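Local coordinates for protein fructokinase (Vibrio cholerae serotype O1, PDB 5EYN) that phosphorylates fructose with ATP as a fructokinase of the PfkB carbohydrate kinase family, binding the sugar, the nucleotide and calcium, at residues A[62-67]-A[129-134]; A[123-128]-A[153-158]; A[228-233]-A[242-247]. One frame throughout, in Å; residues are numbered along the deposited sequence.

Contact 1 of 3, residues A[62-67]-A[129-134]; sequences AFFGRV and DIPSFQ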
loop_
_atom_site.group_PDB
_atom_site.type_symbol
_atom_site.label_atom_id
_atom_site.label_comp_id
_atom_site.label_asym_id
_atom_site.label_seq_id
_atom_site.Cartn_x
_atom_site.Cartn_y
_atom_site.Cartn_z
ATOM N N ALA A 62 2.759 -26.182 1.601
ATOM C CA ALA A 62 1.811 -25.671 2.582
ATOM C C ALA A 62 2.384 -24.386 3.119
ATOM O O ALA A 62 3.585 -24.296 3.301
ATOM C CB ALA A 62 1.613 -26.678 3.708
ATOM N N PHE A 63 1.531 -23.403 3.371
ATOM C CA PHE A 63 1.975 -22.081 3.789
ATOM C C PHE A 63 1.410 -21.773 5.156
ATOM O O PHE A 63 0.234 -22.020 5.402
ATOM C CB PHE A 63 1.466 -21.040 2.795
ATOM C CG PHE A 63 2.015 -19.652 3.002
ATOM C CD1 PHE A 63 3.100 -19.226 2.268
ATOM C CD2 PHE A 63 1.444 -18.776 3.906
ATOM C CE1 PHE A 63 3.609 -17.968 2.425
ATOM C CE2 PHE A 63 1.959 -17.509 4.072
ATOM C CZ PHE A 63 3.040 -17.107 3.323
ATOM N N PHE A 64 2.247 -21.258 6.055
ATOM C CA PHE A 64 1.746 -20.700 7.301
ATOM C C PHE A 64 2.274 -19.302 7.496
ATOM O O PHE A 64 3.436 -19.009 7.218
ATOM C CB PHE A 64 2.017 -21.596 8.533
ATOM C CG PHE A 64 3.465 -21.699 8.978
ATOM C CD1 PHE A 64 3.958 -20.883 9.996
ATOM C CD2 PHE A 64 4.305 -22.670 8.456
ATOM C CE1 PHE A 64 5.271 -21.021 10.456
ATOM C CE2 PHE A 64 5.621 -22.802 8.910
ATOM C CZ PHE A 64 6.094 -21.975 9.918
ATOM N N GLY A 65 1.396 -18.424 7.953
ATOM C CA GLY A 65 1.758 -17.034 8.113
ATOM C C GLY A 65 0.527 -16.176 8.298
ATOM O O GLY A 65 -0.586 -16.687 8.454
ATOM N N ARG A 66 0.740 -14.866 8.312
ATOM C CA ARG A 66 -0.346 -13.906 8.442
ATOM C C ARG A 66 -0.375 -12.947 7.276
ATOM O O ARG A 66 0.655 -12.419 6.859
ATOM C CB ARG A 66 -0.207 -13.058 9.698
ATOM C CG ARG A 66 -0.348 -13.829 10.973
ATOM C CD ARG A 66 -0.384 -12.940 12.195
ATOM N NE ARG A 66 -0.549 -13.785 13.364
ATOM C CZ ARG A 66 -1.423 -13.590 14.342
ATOM N NH1 ARG A 66 -2.242 -12.544 14.335
ATOM N NH2 ARG A 66 -1.465 -14.448 15.351
ATOM N N VAL A 67 -1.578 -12.726 6.768
ATOM C CA VAL A 67 -1.863 -11.578 5.921
ATOM C C VAL A 67 -2.895 -10.706 6.617
ATOM O O VAL A 67 -3.331 -11.012 7.722
ATOM C CB VAL A 67 -2.386 -12.000 4.540
ATOM C CG1 VAL A 67 -1.272 -12.660 3.734
ATOM C CG2 VAL A 67 -3.612 -12.906 4.671
ATOM N N ASP A 129 1.064 -19.582 15.772
ATOM C CA ASP A 129 0.761 -19.734 14.354
ATOM C C ASP A 129 1.527 -20.891 13.722
ATOM O O ASP A 129 1.239 -21.287 12.604
ATOM C CB ASP A 129 1.121 -18.463 13.584
ATOM C CG ASP A 129 0.286 -17.261 13.986
ATOM O OD1 ASP A 129 0.780 -16.139 13.775
ATOM O OD2 ASP A 129 -0.856 -17.420 14.472
ATOM N N ILE A 130 2.519 -21.423 14.425
ATOM C CA ILE A 130 3.364 -22.448 13.837
ATOM C C ILE A 130 2.606 -23.777 13.865
ATOM O O ILE A 130 2.100 -24.168 14.905
ATOM C CB ILE A 130 4.670 -22.601 14.624
ATOM C CG1 ILE A 130 5.443 -21.275 14.654
ATOM C CG2 ILE A 130 5.517 -23.709 14.024
ATOM C CD1 ILE A 130 6.566 -21.268 15.672
ATOM N N PRO A 131 2.523 -24.483 12.726
ATOM C CA PRO A 131 1.813 -25.764 12.663
ATOM C C PRO A 131 2.693 -26.914 13.112
ATOM O O PRO A 131 3.888 -26.750 13.348
ATOM C CB PRO A 131 1.485 -25.906 11.180
ATOM C CG PRO A 131 2.587 -25.202 10.505
ATOM C CD PRO A 131 2.988 -24.053 11.399
ATOM N N SER A 132 2.086 -28.079 13.260
ATOM C CA SER A 132 2.833 -29.253 13.673
ATOM C C SER A 132 3.678 -29.742 12.504
ATOM O O SER A 132 3.197 -29.844 11.370
ATOM C CB SER A 132 1.882 -30.351 14.137
ATOM O OG SER A 132 1.082 -30.778 13.047
ATOM N N PHE A 133 4.945 -30.025 12.801
ATOM C CA PHE A 133 5.899 -30.497 11.817
ATOM C C PHE A 133 6.175 -31.974 12.052
ATOM O O PHE A 133 5.968 -32.497 13.152
ATOM C CB PHE A 133 7.224 -29.745 11.947
ATOM C CG PHE A 133 7.148 -28.272 11.654
ATOM C CD1 PHE A 133 6.296 -27.757 10.688
ATOM C CD2 PHE A 133 7.959 -27.395 12.358
ATOM C CE1 PHE A 133 6.276 -26.394 10.428
ATOM C CE2 PHE A 133 7.941 -26.053 12.093
ATOM C CZ PHE A 133 7.089 -25.552 11.137
ATOM N N GLN A 134 6.684 -32.633 11.021
ATOM C CA GLN A 134 7.021 -34.040 11.121
ATOM C C GLN A 134 8.386 -34.309 10.509
ATOM O O GLN A 134 8.851 -33.566 9.642
ATOM C CB GLN A 134 5.961 -34.877 10.407
ATOM C CG GLN A 134 4.571 -34.704 10.997
ATOM C CD GLN A 134 3.530 -35.563 10.314
ATOM O OE1 GLN A 134 3.658 -36.784 10.257
ATOM N NE2 GLN A 134 2.485 -34.926 9.797
#
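In the large, mostly parallel sheet of this ribokinase-fold enzyme, strand 61-68 turns Phe64 and Arg66 onto the loop that leads to strand 138-142. Pro131 of that loop lies on the ring of Phe64. Pro131 CD sits 3.5 Å from the centroid of the Phe64 ring and 14° off the normal, a CH-pi contact over one face. The CB of Phe64 points to the loop, and CG set between its own backbone N and carbonyl carbon (chi1 70°) turns the ring under Pro131. Beyond Pro131, Phe133 brings the edge of its own ring to Phe64, with Phe133 CZ 3.8 Å from Phe64 CE2. The two ring planes are 52° apart. Ile130 adds a looser touch, Ile130 CG1 to Phe64 CE1 at 4.2 Å. At the other end, Arg66 grips Asp129 side-on in a salt bridge. Arg66 NE gives a nearly straight bond of 2.7 Å to Asp129 OD1, close to the guanidinium plane. Arg66 NH2 reaches Asp129 OD2 at 3.2 Å, on its syn lone pair but tilted from the guanidinium plane. Asp93 binds the remaining nitrogen, NH1, and the backbone N of Gln126 also bonds to Asp129 OD1. The buried guanidinium therefore meets two carboxylates, which probably balance its charge, and the two-nitrogen grip limits its rotation.

Contact 2 of 3, residues A[123-128]-A[153-158]; sequences QFLQLS and SSTFAA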
loop_
_atom_site.group_PDB
_atom_site.type_symbol
_atom_site.label_atom_id
_atom_site.label_comp_id
_atom_site.label_asym_id
_atom_site.label_seq_id
_atom_site.Cartn_x
_atom_site.Cartn_y
_atom_site.Cartn_z
ATOM N N GLN A 123 4.642 -9.645 9.730
ATOM C CA GLN A 123 5.608 -9.303 10.766
ATOM C C GLN A 123 5.107 -9.612 12.176
ATOM O O GLN A 123 5.877 -9.575 13.143
ATOM C CB GLN A 123 6.010 -7.825 10.653
ATOM C CG GLN A 123 6.716 -7.505 9.351
ATOM C CD GLN A 123 8.014 -8.259 9.220
ATOM O OE1 GLN A 123 8.983 -7.933 9.880
ATOM N NE2 GLN A 123 8.041 -9.281 8.366
ATOM N N PHE A 124 3.832 -9.970 12.273
ATOM C CA PHE A 124 3.203 -10.269 13.552
ATOM C C PHE A 124 2.921 -11.753 13.765
ATOM O O PHE A 124 2.149 -12.124 14.643
ATOM C CB PHE A 124 1.956 -9.403 13.710
ATOM C CG PHE A 124 2.294 -7.951 13.771
ATOM C CD1 PHE A 124 2.365 -7.186 12.622
ATOM C CD2 PHE A 124 2.619 -7.360 14.981
ATOM C CE1 PHE A 124 2.719 -5.866 12.681
ATOM C CE2 PHE A 124 2.973 -6.044 15.044
ATOM C CZ PHE A 124 3.016 -5.286 13.898
ATOM N N LEU A 125 3.590 -12.591 12.985
ATOM C CA LEU A 125 3.580 -14.032 13.208
ATOM C C LEU A 125 3.864 -14.344 14.679
ATOM O O LEU A 125 4.864 -13.887 15.235
ATOM C CB LEU A 125 4.620 -14.714 12.320
ATOM C CG LEU A 125 4.607 -16.236 12.361
ATOM C CD1 LEU A 125 3.501 -16.770 11.481
ATOM C CD2 LEU A 125 5.942 -16.802 11.923
ATOM N N GLN A 126 2.996 -15.145 15.285
ATOM C CA GLN A 126 3.131 -15.553 16.683
ATOM C C GLN A 126 3.556 -17.013 16.800
ATOM O O GLN A 126 3.425 -17.798 15.858
ATOM C CB GLN A 126 1.803 -15.378 17.418
ATOM C CG GLN A 126 1.293 -13.951 17.426
ATOM C CD GLN A 126 -0.042 -13.807 18.123
ATOM O OE1 GLN A 126 -0.586 -14.773 18.656
ATOM N NE2 GLN A 126 -0.583 -12.600 18.111
ATOM N N LEU A 127 4.026 -17.394 17.980
ATOM C CA LEU A 127 4.424 -18.775 18.211
ATOM C C LEU A 127 3.268 -19.733 17.960
ATOM O O LEU A 127 3.463 -20.830 17.436
ATOM C CB LEU A 127 4.954 -18.956 19.622
ATOM C CG LEU A 127 6.296 -18.288 19.892
ATOM C CD1 LEU A 127 6.602 -18.357 21.380
ATOM C CD2 LEU A 127 7.389 -18.960 19.072
ATOM N N SER A 128 2.056 -19.319 18.302
ATOM C CA SER A 128 0.906 -20.201 18.139
ATOM C C SER A 128 0.477 -20.361 16.682
ATOM O O SER A 128 -0.382 -21.188 16.389
ATOM C CB SER A 128 -0.273 -19.694 18.973
ATOM O OG SER A 128 -0.667 -18.397 18.565
ATOM N N SER A 153 11.436 -13.723 16.135
ATOM C CA SER A 153 11.542 -14.763 17.145
ATOM C C SER A 153 10.621 -15.944 16.848
ATOM O O SER A 153 10.990 -17.091 17.104
ATOM C CB SER A 153 11.313 -14.208 18.555
ATOM O OG SER A 153 10.066 -13.568 18.712
ATOM N N SER A 154 9.436 -15.695 16.301
ATOM C CA SER A 154 8.538 -16.802 15.972
ATOM C C SER A 154 9.136 -17.703 14.894
ATOM O O SER A 154 9.015 -18.917 14.949
ATOM C CB SER A 154 7.173 -16.295 15.504
ATOM O OG SER A 154 6.509 -15.601 16.537
ATOM N N THR A 155 9.796 -17.094 13.929
ATOM C CA THR A 155 10.348 -17.826 12.819
ATOM C C THR A 155 11.572 -18.603 13.271
ATOM O O THR A 155 11.768 -19.745 12.898
ATOM C CB THR A 155 10.674 -16.860 11.660
ATOM O OG1 THR A 155 9.462 -16.250 11.199
ATOM C CG2 THR A 155 11.308 -17.603 10.538
ATOM N N PHE A 156 12.408 -17.996 14.102
ATOM C CA PHE A 156 13.512 -18.768 14.671
ATOM C C PHE A 156 13.007 -19.964 15.498
ATOM O O PHE A 156 13.623 -21.029 15.484
ATOM C CB PHE A 156 14.452 -17.900 15.508
ATOM C CG PHE A 156 15.459 -17.149 14.689
ATOM C CD1 PHE A 156 16.424 -17.824 13.975
ATOM C CD2 PHE A 156 15.478 -15.767 14.682
ATOM C CE1 PHE A 156 17.362 -17.131 13.238
ATOM C CE2 PHE A 156 16.414 -15.081 13.946
ATOM C CZ PHE A 156 17.358 -15.759 13.226
ATOM N N ALA A 157 11.892 -19.800 16.201
ATOM C CA ALA A 157 11.319 -20.917 16.950
ATOM C C ALA A 157 10.839 -21.990 15.987
ATOM O O ALA A 157 11.046 -23.170 16.229
ATOM C CB ALA A 157 10.185 -20.448 17.850
ATOM N N ALA A 158 10.205 -21.586 14.890
ATOM C CA ALA A 158 9.746 -22.551 13.899
ATOM C C ALA A 158 10.923 -23.338 13.345
ATOM O O ALA A 158 10.853 -24.548 13.205
ATOM C CB ALA A 158 8.998 -21.863 12.782
#
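Helix 151-165 packs beside the loop that follows strand 113-115, and Ser154 faces that loop between Leu125 and Leu127. This is an outer helix-to-loop contact of the ribokinase-like fold. The CB of Ser154 points at the loop. Ser154 OG lies 2.7 Å from Leu125 O, at hydrogen-bonding distance. The same hydroxyl is also within hydrogen-bonding reach of the carbonyl O of Pro150, just before the helix begins. Leu127 N is near OG too, but the angle is too poor for a bond.

The two leucines approach the helix differently. Leu125 has CG anti to the backbone N (chi1 -174°), which carries the branch to the side of Ser154 and Thr155. Leu125 CD2 touches Ser154 CB at 3.8 Å. The same Leu125 CD2 lies 3.6 Å from Thr155 OG1, a contact without polar character. The side chains of Leu125 and Thr155 cross at about a right angle. Thr155 OG1 has its hydrogen-bond partner within the helix, the carbonyl O of Ser151. Leu127 instead holds CG beside the backbone N (chi1 -70°). Its CD2 reaches past Ser154 toward the next helical turn. Leu125 is buried, whereas Leu127 is exposed at the margin. Farther along the helix, Ala158 touches Phe64 of strand 61-68. The tightest carbon pair lies at the outer margin, where the methyl of Ala157, CB, is only 3.4 Å from Leu127 CD2.

Contact 3 of 3, residues A[228-233]-A[242-247]; sequences IPLVVV and VATPNS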
loop_
_atom_site.group_PDB
_atom_site.type_symbol
_atom_site.label_atom_id
_atom_site.label_comp_id
_atom_site.label_asym_id
_atom_site.label_seq_id
_atom_site.Cartn_x
_atom_site.Cartn_y
_atom_site.Cartn_z
ATOM N N ILE A 228 27.619 -25.702 6.161
ATOM C CA ILE A 228 26.307 -25.772 5.534
ATOM C C ILE A 228 26.323 -26.907 4.515
ATOM O O ILE A 228 27.187 -26.954 3.654
ATOM C CB ILE A 228 25.949 -24.454 4.805
ATOM C CG1 ILE A 228 26.031 -23.251 5.751
ATOM C CG2 ILE A 228 24.565 -24.517 4.223
ATOM C CD1 ILE A 228 26.137 -21.949 5.017
ATOM N N PRO A 229 25.375 -27.841 4.622
ATOM C CA PRO A 229 25.389 -29.008 3.737
ATOM C C PRO A 229 25.291 -28.648 2.253
ATOM O O PRO A 229 26.004 -29.235 1.442
ATOM C CB PRO A 229 24.169 -29.804 4.201
ATOM C CG PRO A 229 24.014 -29.433 5.627
ATOM C CD PRO A 229 24.375 -27.981 5.690
ATOM N N LEU A 230 24.444 -27.686 1.913
ATOM C CA LEU A 230 24.288 -27.277 0.531
ATOM C C LEU A 230 24.126 -25.779 0.433
ATOM O O LEU A 230 23.207 -25.211 1.013
ATOM C CB LEU A 230 23.071 -27.953 -0.088
ATOM C CG LEU A 230 22.656 -27.484 -1.486
ATOM C CD1 LEU A 230 23.796 -27.644 -2.495
ATOM C CD2 LEU A 230 21.434 -28.249 -1.942
ATOM N N VAL A 231 25.029 -25.146 -0.308
ATOM C CA VAL A 231 24.941 -23.727 -0.610
ATOM C C VAL A 231 24.824 -23.606 -2.114
ATOM O O VAL A 231 25.564 -24.241 -2.870
ATOM C CB VAL A 231 26.184 -22.949 -0.123
ATOM C CG1 VAL A 231 26.189 -21.538 -0.665
ATOM C CG2 VAL A 231 26.235 -22.911 1.395
ATOM N N VAL A 232 23.876 -22.791 -2.553
ATOM C CA VAL A 232 23.727 -22.504 -3.957
ATOM C C VAL A 232 23.836 -20.998 -4.115
ATOM O O VAL A 232 23.212 -20.252 -3.368
ATOM C CB VAL A 232 22.382 -22.996 -4.474
ATOM C CG1 VAL A 232 22.235 -22.655 -5.942
ATOM C CG2 VAL A 232 22.256 -24.481 -4.252
ATOM N N VAL A 233 24.662 -20.556 -5.054
ATOM C CA VAL A 233 24.800 -19.145 -5.349
ATOM C C VAL A 233 24.307 -18.945 -6.767
ATOM O O VAL A 233 24.903 -19.467 -7.719
ATOM C CB VAL A 233 26.266 -18.667 -5.254
ATOM C CG1 VAL A 233 26.337 -17.151 -5.450
ATOM C CG2 VAL A 233 26.882 -19.080 -3.925
ATOM N N VAL A 242 27.134 -24.502 -7.165
ATOM C CA VAL A 242 26.665 -25.461 -6.177
ATOM C C VAL A 242 27.849 -25.857 -5.306
ATOM O O VAL A 242 28.853 -26.345 -5.809
ATOM C CB VAL A 242 26.086 -26.705 -6.868
ATOM C CG1 VAL A 242 25.570 -27.691 -5.842
ATOM C CG2 VAL A 242 24.981 -26.314 -7.849
ATOM N N ALA A 243 27.741 -25.583 -4.012
ATOM C CA ALA A 243 28.829 -25.843 -3.080
ATOM C C ALA A 243 28.369 -26.820 -2.006
ATOM O O ALA A 243 27.441 -26.544 -1.240
ATOM C CB ALA A 243 29.321 -24.550 -2.440
ATOM N N THR A 244 29.024 -27.970 -1.986
ATOM C CA THR A 244 28.793 -29.002 -0.989
ATOM C C THR A 244 30.162 -29.325 -0.409
ATOM O O THR A 244 31.157 -28.818 -0.885
ATOM C CB THR A 244 28.150 -30.231 -1.624
ATOM O OG1 THR A 244 28.963 -30.665 -2.716
ATOM C CG2 THR A 244 26.758 -29.886 -2.120
ATOM N N PRO A 245 30.230 -30.153 0.643
ATOM C CA PRO A 245 31.561 -30.347 1.230
ATOM C C PRO A 245 32.610 -30.844 0.224
ATOM O O PRO A 245 32.428 -31.833 -0.480
ATOM C CB PRO A 245 31.305 -31.372 2.336
ATOM C CG PRO A 245 29.888 -31.104 2.741
ATOM C CD PRO A 245 29.165 -30.744 1.469
ATOM N N ASN A 246 33.700 -30.092 0.156
ATOM C CA ASN A 246 34.829 -30.384 -0.708
ATOM C C ASN A 246 34.498 -30.406 -2.199
ATOM O O ASN A 246 35.225 -30.990 -2.990
ATOM C CB ASN A 246 35.476 -31.688 -0.251
ATOM C CG ASN A 246 35.780 -31.670 1.224
ATOM O OD1 ASN A 246 36.216 -30.651 1.760
ATOM N ND2 ASN A 246 35.503 -32.765 1.896
ATOM N N SER A 247 33.422 -29.727 -2.595
ATOM C CA SER A 247 33.052 -29.688 -4.007
ATOM C C SER A 247 32.359 -28.387 -4.370
ATOM O O SER A 247 31.483 -27.915 -3.656
ATOM C CB SER A 247 32.152 -30.883 -4.329
ATOM O OG SER A 247 31.714 -30.869 -5.674
HETATM O O HOH W 1 28.337 -25.935 1.427
#
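Leu230 swings CG opposite its backbone N (chi1 172°), and with chi2 at 57° Leu230 CD1 comes to the next strand of the hairpin, 3.8 Å from Val242 CG1. Thr244 holds CG2 beside its own backbone N, and Thr244 CG2 meets the same Leu230 CD1 at 3.7 Å. The side chains of Leu230 and Thr244 lie side by side and point the same way. Ile288 of helix 285-302 packs against both Leu230 and Val242.

The hairpin of strands 230-234 and 240-244 lies near one end of the large sheet, where only strand 247-251 follows. Val231 and Ala243 form an antiparallel hydrogen-bonded pair. Val231 N donates to Ala243 O at 2.9 Å, and Ala243 N donates to Val231 O at 2.8 Å. Both bonds are nearly straight. Val232 and Val242 make the adjoining non-hydrogen-bonded pair. Pro245, in a type II turn from Thr244 to Ser247, sets its CD 3.5 Å from Pro229 O. A water donates to Ile228 O at 2.7 Å and to Ala243 O at 2.9 Å. Ala243 O thus accepts from both a backbone N-H and a water, so the polar link between 228-233 and 242-247 extends beyond the strand pairing.

How the contacts relate
Contacts 1 and 2 are neighbours, with centres 10 Å apart, and their segments alternate along the chain. The loop between strands 113-115 and 138-142 supplies a segment to each. They touch directly: Ile130 CD1 is 3.5 Å from Ser154 O, and Phe133 CE2 is 3.5 Å from Ala158 O. Contact 3 lies 28 Å from both, centre to centre, but its strands belong to the same large sheet as strand 61-68. The side chain of Arg66 in contact 1 is about 14 Å from the bound fructose and that of Thr155 in contact 2 about 13 Å. In contact 3 the side chain of Val242 is about 10 Å from the bound ADP.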